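Local coordinates for proton-dependent oligopeptide transporter family protein (Xanthomonas campestris, PDB 6EI3), which probably carries short peptides across the bacterial membrane together with protons, as a member of the POT family within the major facilitator superfamily, at residues N445-V448 with L449-N452; D44-A47 with K48-H52; L341-P344 with F345-V349. One frame throughout, in Å; residues are numbered along the deposited sequence.

Interaction 1. Residues N445-V448 with L449-N452. With 78M ((2S)-2,3-dihydroxypropyl(7Z)-pentadec-7-enoate), chain O.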
# COMPACT_ATOMS: atom_id res chain seq x y z
N ASN A 445 -7.00 -2.19 -0.90
CA ASN A 445 -7.15 -2.72 -2.25
C ASN A 445 -8.22 -3.80 -2.31
O ASN A 445 -8.92 -3.89 -3.31
CB ASN A 445 -5.81 -3.18 -2.85
CG ASN A 445 -5.00 -2.01 -3.31
OD1 ASN A 445 -5.10 -1.57 -4.46
ND2 ASN A 445 -4.29 -1.38 -2.40
N LEU A 446 -8.42 -4.56 -1.20
CA LEU A 446 -9.49 -5.55 -1.11
C LEU A 446 -10.84 -4.83 -1.24
O LEU A 446 -11.71 -5.35 -1.96
CB LEU A 446 -9.44 -6.37 0.21
CG LEU A 446 -10.68 -7.21 0.57
CD1 LEU A 446 -10.95 -8.34 -0.46
CD2 LEU A 446 -10.60 -7.77 2.02
N TRP A 447 -11.02 -3.66 -0.56
CA TRP A 447 -12.30 -2.94 -0.64
C TRP A 447 -12.65 -2.56 -2.09
O TRP A 447 -13.83 -2.51 -2.42
CB TRP A 447 -12.36 -1.71 0.29
CG TRP A 447 -12.02 -1.93 1.74
CD1 TRP A 447 -11.29 -1.10 2.53
CD2 TRP A 447 -12.38 -3.05 2.56
NE1 TRP A 447 -11.19 -1.61 3.80
CE2 TRP A 447 -11.85 -2.81 3.85
CE3 TRP A 447 -13.12 -4.23 2.35
CZ2 TRP A 447 -12.03 -3.70 4.91
CZ3 TRP A 447 -13.29 -5.12 3.40
CH2 TRP A 447 -12.72 -4.87 4.66
N VAL A 448 -11.63 -2.28 -2.93
CA VAL A 448 -11.83 -1.94 -4.35
C VAL A 448 -12.33 -3.21 -5.07
O VAL A 448 -13.32 -3.16 -5.79
CB VAL A 448 -10.55 -1.38 -5.03
CG1 VAL A 448 -10.81 -1.06 -6.50
CG2 VAL A 448 -10.00 -0.17 -4.29
N LEU A 449 -11.64 -4.36 -4.85
CA LEU A 449 -12.04 -5.64 -5.45
C LEU A 449 -13.47 -6.00 -5.08
O LEU A 449 -14.24 -6.41 -5.95
CB LEU A 449 -11.10 -6.77 -5.03
CG LEU A 449 -9.64 -6.73 -5.50
CD1 LEU A 449 -8.97 -8.08 -5.21
CD2 LEU A 449 -9.54 -6.43 -7.01
N LEU A 450 -13.84 -5.79 -3.80
CA LEU A 450 -15.20 -6.07 -3.30
C LEU A 450 -16.25 -5.19 -3.95
O LEU A 450 -17.34 -5.68 -4.26
CB LEU A 450 -15.28 -5.99 -1.77
CG LEU A 450 -14.80 -7.24 -1.01
CD1 LEU A 450 -14.91 -7.03 0.50
CD2 LEU A 450 -15.56 -8.50 -1.44
N SER A 451 -15.91 -3.90 -4.20
CA SER A 451 -16.82 -2.96 -4.87
C SER A 451 -17.10 -3.38 -6.33
O SER A 451 -18.22 -3.16 -6.79
CB SER A 451 -16.30 -1.53 -4.81
OG SER A 451 -15.24 -1.33 -5.72
N ASN A 452 -16.10 -3.97 -7.03
CA ASN A 452 -16.17 -4.47 -8.41
C ASN A 452 -17.19 -5.60 -8.53
O ASN A 452 -17.86 -5.71 -9.55
CB ASN A 452 -14.81 -5.02 -8.87
CG ASN A 452 -13.95 -4.08 -9.67
OD1 ASN A 452 -14.39 -3.02 -10.14
ND2 ASN A 452 -12.68 -4.48 -9.86
O21 78M O . -9.14 0.66 21.42
C20 78M O . -8.50 -0.60 21.30
C18 78M O . -9.37 -1.60 20.58
O19 78M O . -10.61 -1.76 21.28
C17 78M O . -8.70 -2.94 20.42
O2 78M O . -9.42 -3.62 19.36
C1 78M O . -8.85 -4.69 18.80
O1 78M O . -7.86 -5.23 19.23
C2 78M O . -9.59 -5.13 17.57
C3 78M O . -8.76 -5.05 16.31
C4 78M O . -9.54 -4.53 15.10
C5 78M O . -9.72 -5.54 13.98
C6 78M O . -8.50 -5.69 13.06
C7 78M O . -8.69 -5.01 11.74
C8 78M O . -8.86 -5.59 10.56
C9 78M O . -9.06 -4.89 9.25
C10 78M O . -10.54 -4.61 8.99
C11 78M O . -10.85 -3.19 8.52
C12 78M O . -12.22 -2.70 8.96
C13 78M O . -12.52 -1.23 8.67
C15 78M O . -13.51 0.44 7.08
C14 78M O . -12.94 -0.94 7.24
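Val448 O is gripped by two donors from the following turn: Ser451 OG gives it a 2.7 Å bond and Asn452 N the regular helical one at 3.1 Å. The hydroxyl approaches at a C=O...donor angle of 127°, whereas the amide comes in at 159°, so the two share the oxygen from clearly different directions. With OG between the backbone N and the carbonyl carbon (chi1 76°), Ser451 folds its buried hydroxyl back to a partner within its own helix, as serines in transmembrane helices often do. One residue back along the helix, the side chains of Trp447 and Leu450 run side by side in the same direction. Leu450 CD1 meets the indole at its edge, in the ring plane, 3.8 Å from Trp447 CE3, while Trp447 CZ2 lies 3.7 Å from C14 near the end of the monoacylglycerol tail. Trp447 NE1 bonds to Thr300, and Phe482 makes an edge-to-face contact with the indole. From helix 430-456, Asn445 reaches across to His52 of helix 40-60 and to Asp307, Leu449 packs on helix 40-60, Leu446 and Leu450 rest against helix 248-270, and Trp447 and Val448 touch Ser304 of helix 281-306.

Interaction 2. Residues D44-A47 with K48-H52. With 78M ((2S)-2,3-dihydroxypropyl(7Z)-pentadec-7-enoate), chain G.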
# COMPACT_ATOMS: atom_id res chain seq x y z
N ASP A 44 -13.65 -2.56 -17.81
CA ASP A 44 -13.10 -1.60 -16.83
C ASP A 44 -12.92 -2.31 -15.49
O ASP A 44 -11.89 -2.15 -14.84
CB ASP A 44 -14.04 -0.39 -16.63
CG ASP A 44 -14.07 0.61 -17.75
OD1 ASP A 44 -13.18 0.55 -18.62
OD2 ASP A 44 -15.00 1.45 -17.77
N ALA A 45 -13.96 -3.07 -15.07
CA ALA A 45 -13.93 -3.82 -13.81
C ALA A 45 -12.82 -4.88 -13.84
O ALA A 45 -12.09 -5.02 -12.86
CB ALA A 45 -15.28 -4.48 -13.56
N GLU A 46 -12.70 -5.62 -14.96
CA GLU A 46 -11.66 -6.63 -15.13
C GLU A 46 -10.26 -6.04 -15.05
O GLU A 46 -9.41 -6.61 -14.38
CB GLU A 46 -11.87 -7.42 -16.42
CG GLU A 46 -10.99 -8.66 -16.52
CD GLU A 46 -11.13 -9.43 -17.81
OE1 GLU A 46 -11.88 -8.99 -18.71
OE2 GLU A 46 -10.49 -10.50 -17.92
N ALA A 47 -10.01 -4.88 -15.71
CA ALA A 47 -8.69 -4.23 -15.66
C ALA A 47 -8.39 -3.79 -14.24
O ALA A 47 -7.27 -4.01 -13.78
CB ALA A 47 -8.61 -3.06 -16.63
N LYS A 48 -9.40 -3.24 -13.50
CA LYS A 48 -9.23 -2.82 -12.09
C LYS A 48 -8.91 -4.06 -11.22
O LYS A 48 -8.06 -3.99 -10.34
CB LYS A 48 -10.50 -2.17 -11.55
CG LYS A 48 -10.80 -0.80 -12.10
CD LYS A 48 -12.11 -0.31 -11.52
CE LYS A 48 -12.66 0.85 -12.29
NZ LYS A 48 -13.91 1.35 -11.67
N HIS A 49 -9.61 -5.18 -11.50
CA HIS A 49 -9.45 -6.42 -10.75
C HIS A 49 -8.02 -6.89 -10.79
O HIS A 49 -7.48 -7.19 -9.74
CB HIS A 49 -10.40 -7.52 -11.26
CG HIS A 49 -10.68 -8.54 -10.21
ND1 HIS A 49 -11.67 -8.35 -9.25
CD2 HIS A 49 -10.01 -9.68 -9.93
CE1 HIS A 49 -11.60 -9.40 -8.45
NE2 HIS A 49 -10.61 -10.22 -8.81
N ILE A 50 -7.39 -6.88 -11.98
CA ILE A 50 -6.00 -7.27 -12.16
C ILE A 50 -5.02 -6.32 -11.42
O ILE A 50 -4.11 -6.80 -10.73
CB ILE A 50 -5.68 -7.38 -13.69
CG1 ILE A 50 -6.52 -8.50 -14.34
CG2 ILE A 50 -4.17 -7.62 -13.92
CD1 ILE A 50 -6.73 -8.37 -15.86
N LEU A 51 -5.17 -5.00 -11.61
CA LEU A 51 -4.29 -4.00 -10.99
C LEU A 51 -4.34 -4.09 -9.46
O LEU A 51 -3.30 -4.13 -8.79
CB LEU A 51 -4.73 -2.59 -11.48
CG LEU A 51 -3.93 -1.31 -11.08
CD1 LEU A 51 -4.28 -0.83 -9.66
CD2 LEU A 51 -2.43 -1.45 -11.30
N HIS A 52 -5.56 -4.11 -8.90
CA HIS A 52 -5.75 -4.13 -7.47
C HIS A 52 -5.38 -5.50 -6.87
O HIS A 52 -4.88 -5.53 -5.75
CB HIS A 52 -7.16 -3.64 -7.11
CG HIS A 52 -7.31 -2.18 -7.43
ND1 HIS A 52 -6.72 -1.20 -6.64
CD2 HIS A 52 -7.93 -1.58 -8.47
CE1 HIS A 52 -6.95 -0.05 -7.25
NE2 HIS A 52 -7.70 -0.23 -8.34
O21 78M G . -11.99 -12.00 -13.22
C20 78M G . -11.00 -12.96 -13.57
C18 78M G . -9.62 -12.33 -13.55
O19 78M G . -9.45 -11.47 -14.68
C17 78M G . -8.50 -13.35 -13.51
O2 78M G . -7.59 -12.95 -12.46
C1 78M G . -6.54 -12.18 -12.77
O1 78M G . -6.37 -11.69 -13.86
C2 78M G . -5.63 -12.00 -11.60
C3 78M G . -4.16 -11.87 -11.96
C4 78M G . -3.43 -10.96 -10.99
C5 78M G . -1.92 -11.13 -10.96
C6 78M G . -1.27 -10.60 -9.69
C7 78M G . -1.32 -11.57 -8.55
C8 78M G . -0.82 -11.39 -7.35
C9 78M G . -0.85 -12.38 -6.22
C10 78M G . -1.94 -12.10 -5.20
C11 78M G . -1.72 -12.79 -3.86
C12 78M G . -2.81 -12.48 -2.86
C13 78M G . -2.51 -12.86 -1.42
C15 78M G . -3.39 -12.86 0.94
C14 78M G . -3.54 -12.33 -0.46
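Glu46 O accepts the N-H of Ile50 at 3.1 Å with an N-H...acceptor angle of 160°, and Ile50 CD1 lies 3.5 Å from Glu46 O as well. Its neighbours are satisfied likewise: Asp44 O takes the amide of Lys48, Ala45 O that of His49 at 2.8 Å, and Ala47 O that of Leu51 at 170°, the straightest of the four. This unbroken i to i+4 pattern identifies a regular alpha-helical part of helix 40-60 in the major facilitator fold, packed against helix 430-456 through Lys48, His49 and His52. The buried Glu46 side chain runs away from residues 48-52 on an extended chain, CG being anti to the backbone N (chi1 -169°), and each carboxylate oxygen has a backbone donor: OE1 the N-H of Glu37, OE2 that of Gln36. Glu46 OE2 is also 3.5 Å from O19 of the monoacylglycerol, whose ester carbonyl oxygen O1 lies 3.2 Å from Ile50 CG1. Lys48 lays its CG 3.2 Å from Asp44 O, yet Lys48 NZ stays 6.2 Å from Asp44 OD2, too far for a salt bridge. Both ring nitrogens of His52 are hydrogen-bonded, NE2 to Ser311, while Leu51 CD1 sits over the centre of one ring face.

Interaction 3. Residues L341-P344 with F345-V349. With 78M ((2S)-2,3-dihydroxypropyl(7Z)-pentadec-7-enoate), chain N.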
# COMPACT_ATOMS: atom_id res chain seq x y z
N LEU A 341 6.00 19.12 -3.47
CA LEU A 341 5.60 20.50 -3.19
C LEU A 341 4.91 20.60 -1.81
O LEU A 341 5.20 21.53 -1.05
CB LEU A 341 4.64 21.04 -4.27
CG LEU A 341 5.21 21.33 -5.67
CD1 LEU A 341 4.11 21.70 -6.64
CD2 LEU A 341 6.24 22.45 -5.62
N LEU A 342 3.99 19.66 -1.51
CA LEU A 342 3.13 19.68 -0.31
C LEU A 342 3.79 19.23 0.98
O LEU A 342 3.39 19.73 2.02
CB LEU A 342 1.80 18.93 -0.52
CG LEU A 342 0.86 19.53 -1.60
CD1 LEU A 342 -0.31 18.58 -1.91
CD2 LEU A 342 0.38 20.95 -1.22
N ILE A 343 4.77 18.31 0.94
CA ILE A 343 5.52 17.93 2.15
C ILE A 343 6.16 19.24 2.75
O ILE A 343 5.78 19.60 3.86
CB ILE A 343 6.53 16.75 1.92
CG1 ILE A 343 5.81 15.36 1.84
CG2 ILE A 343 7.70 16.74 2.94
CD1 ILE A 343 5.26 14.76 3.12
N PRO A 344 6.99 20.04 2.02
CA PRO A 344 7.51 21.28 2.63
C PRO A 344 6.46 22.38 2.79
O PRO A 344 6.61 23.19 3.68
CB PRO A 344 8.66 21.68 1.71
CG PRO A 344 8.28 21.14 0.39
CD PRO A 344 7.58 19.83 0.69
N PHE A 345 5.40 22.41 1.95
CA PHE A 345 4.36 23.42 2.17
C PHE A 345 3.70 23.18 3.54
O PHE A 345 3.58 24.12 4.32
CB PHE A 345 3.31 23.46 1.05
CG PHE A 345 2.14 24.36 1.37
CD1 PHE A 345 2.23 25.74 1.21
CD2 PHE A 345 0.92 23.83 1.80
CE1 PHE A 345 1.15 26.57 1.49
CE2 PHE A 345 -0.16 24.66 2.09
CZ PHE A 345 -0.05 26.03 1.93
N ASN A 346 3.29 21.94 3.84
CA ASN A 346 2.67 21.62 5.13
C ASN A 346 3.67 21.81 6.30
O ASN A 346 3.33 22.47 7.28
CB ASN A 346 2.05 20.21 5.12
CG ASN A 346 0.82 20.05 4.25
OD1 ASN A 346 0.51 20.86 3.38
ND2 ASN A 346 0.07 18.98 4.47
N ASN A 347 4.91 21.34 6.14
CA ASN A 347 5.97 21.45 7.16
C ASN A 347 6.46 22.87 7.45
O ASN A 347 6.71 23.19 8.61
CB ASN A 347 7.16 20.56 6.82
CG ASN A 347 6.92 19.09 7.07
OD1 ASN A 347 5.89 18.67 7.62
ND2 ASN A 347 7.89 18.26 6.70
N LEU A 348 6.62 23.71 6.41
CA LEU A 348 7.17 25.06 6.52
C LEU A 348 6.12 26.18 6.54
O LEU A 348 6.42 27.28 7.01
CB LEU A 348 8.17 25.31 5.37
CG LEU A 348 9.63 24.84 5.54
CD1 LEU A 348 9.75 23.32 5.61
CD2 LEU A 348 10.49 25.34 4.39
N VAL A 349 4.90 25.93 6.01
CA VAL A 349 3.87 26.97 5.93
C VAL A 349 2.59 26.63 6.72
O VAL A 349 2.25 27.37 7.64
CB VAL A 349 3.55 27.39 4.46
CG1 VAL A 349 2.55 28.55 4.41
CG2 VAL A 349 4.81 27.74 3.67
O21 78M N . 8.88 25.62 -3.66
C20 78M N . 9.48 26.60 -2.83
C18 78M N . 10.90 26.88 -3.26
O19 78M N . 11.71 25.70 -3.10
C17 78M N . 11.53 28.05 -2.53
O2 78M N . 11.71 27.63 -1.15
C1 78M N . 12.95 27.65 -0.64
O1 78M N . 13.93 28.00 -1.24
C2 78M N . 12.95 27.19 0.79
C3 78M N . 13.08 25.68 0.96
C4 78M N . 11.77 24.93 0.74
C5 78M N . 11.87 23.40 0.82
C6 78M N . 12.47 22.71 -0.41
C7 78M N . 11.59 22.74 -1.63
C8 78M N . 10.90 21.73 -2.13
C9 78M N . 10.04 21.76 -3.35
C10 78M N . 10.45 20.67 -4.34
C11 78M N . 9.75 20.75 -5.68
C12 78M N . 10.18 19.67 -6.67
C13 78M N . 9.67 19.86 -8.09
C15 78M N . 9.84 21.17 -10.26
C14 78M N . 10.46 20.87 -8.92
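Pro344 and Leu348 meet along one side of a proline-kinked transmembrane helix, 334-357, which packs on helix 400-424 of the major facilitator fold. The kink follows from chemistry: proline N carries no hydrogen, so the turn before it lacks one bond. Beyond that point the carbonyls are taken up again. Leu341 O accepts Phe345 N at a rather bent 144°, Leu342 O accepts Asn346 N, and Pro344 O receives Leu348 N at 2.8 Å, close to a wider pi-type turn at 346-349.

The compact part is built on Asn346 and Ile343. The Asn346 side chain folds alongside its own turn, CG anti to the carbonyl carbon (chi1 -69°), which places Asn346 CG 3.4 Å from Leu342 O. Asn346 is buried against Phe408, Val411 and Leu412 of helix 400-424, and its ND2 bonds to the hydroxyl of Tyr351. Ile343 packs on Val411 of that helix too.

The looser side holds Phe345, on the surface, and the partly exposed Leu342. Leu342 CD2 and Phe345 CD2 approach only to 4.2 Å, and the Phe345 ring leads away from residues 341-344 because CG is anti to the backbone N (chi1 172°). Asn347 and Leu348 are surface residues as well, yet both stay close to the backbone: the Asn347 side chain lies beside that of Ile343, pointing the same way, and Leu348 CB comes within 3.1 Å of Pro344 O. Apolar side chains here may face lipid. A bound monoacylglycerol lies along this surface: Leu341 and Leu348 touch it with their CD2 methyls, while between them the proline ring presents Pro344 CG to the unsaturated carbon C8 at 3.7 Å.

How the interactions relate
Interactions 1 and 2 form one interface between helices 430-456 and 40-60, their centres 10 Å apart. A probable hydrogen bond joins them, Asn445 OD1 to His52 ND1 at 2.7 Å, and Val448 CG1 packs 3.5 Å from His52 CD2; Leu449 CD2 likewise lies 3.5 Å from His49 O. Interaction 3 stands apart on helix 334-357: its centre is about 32 Å from that of interaction 1 and 34 Å from that of interaction 2, with nearest atoms about 20 Å away in both cases. Each contact borders a different bound monoacylglycerol: 445-452 meets the tail end of its molecule, 44-52 the glycerol and ester, 341-349 the middle of the chain.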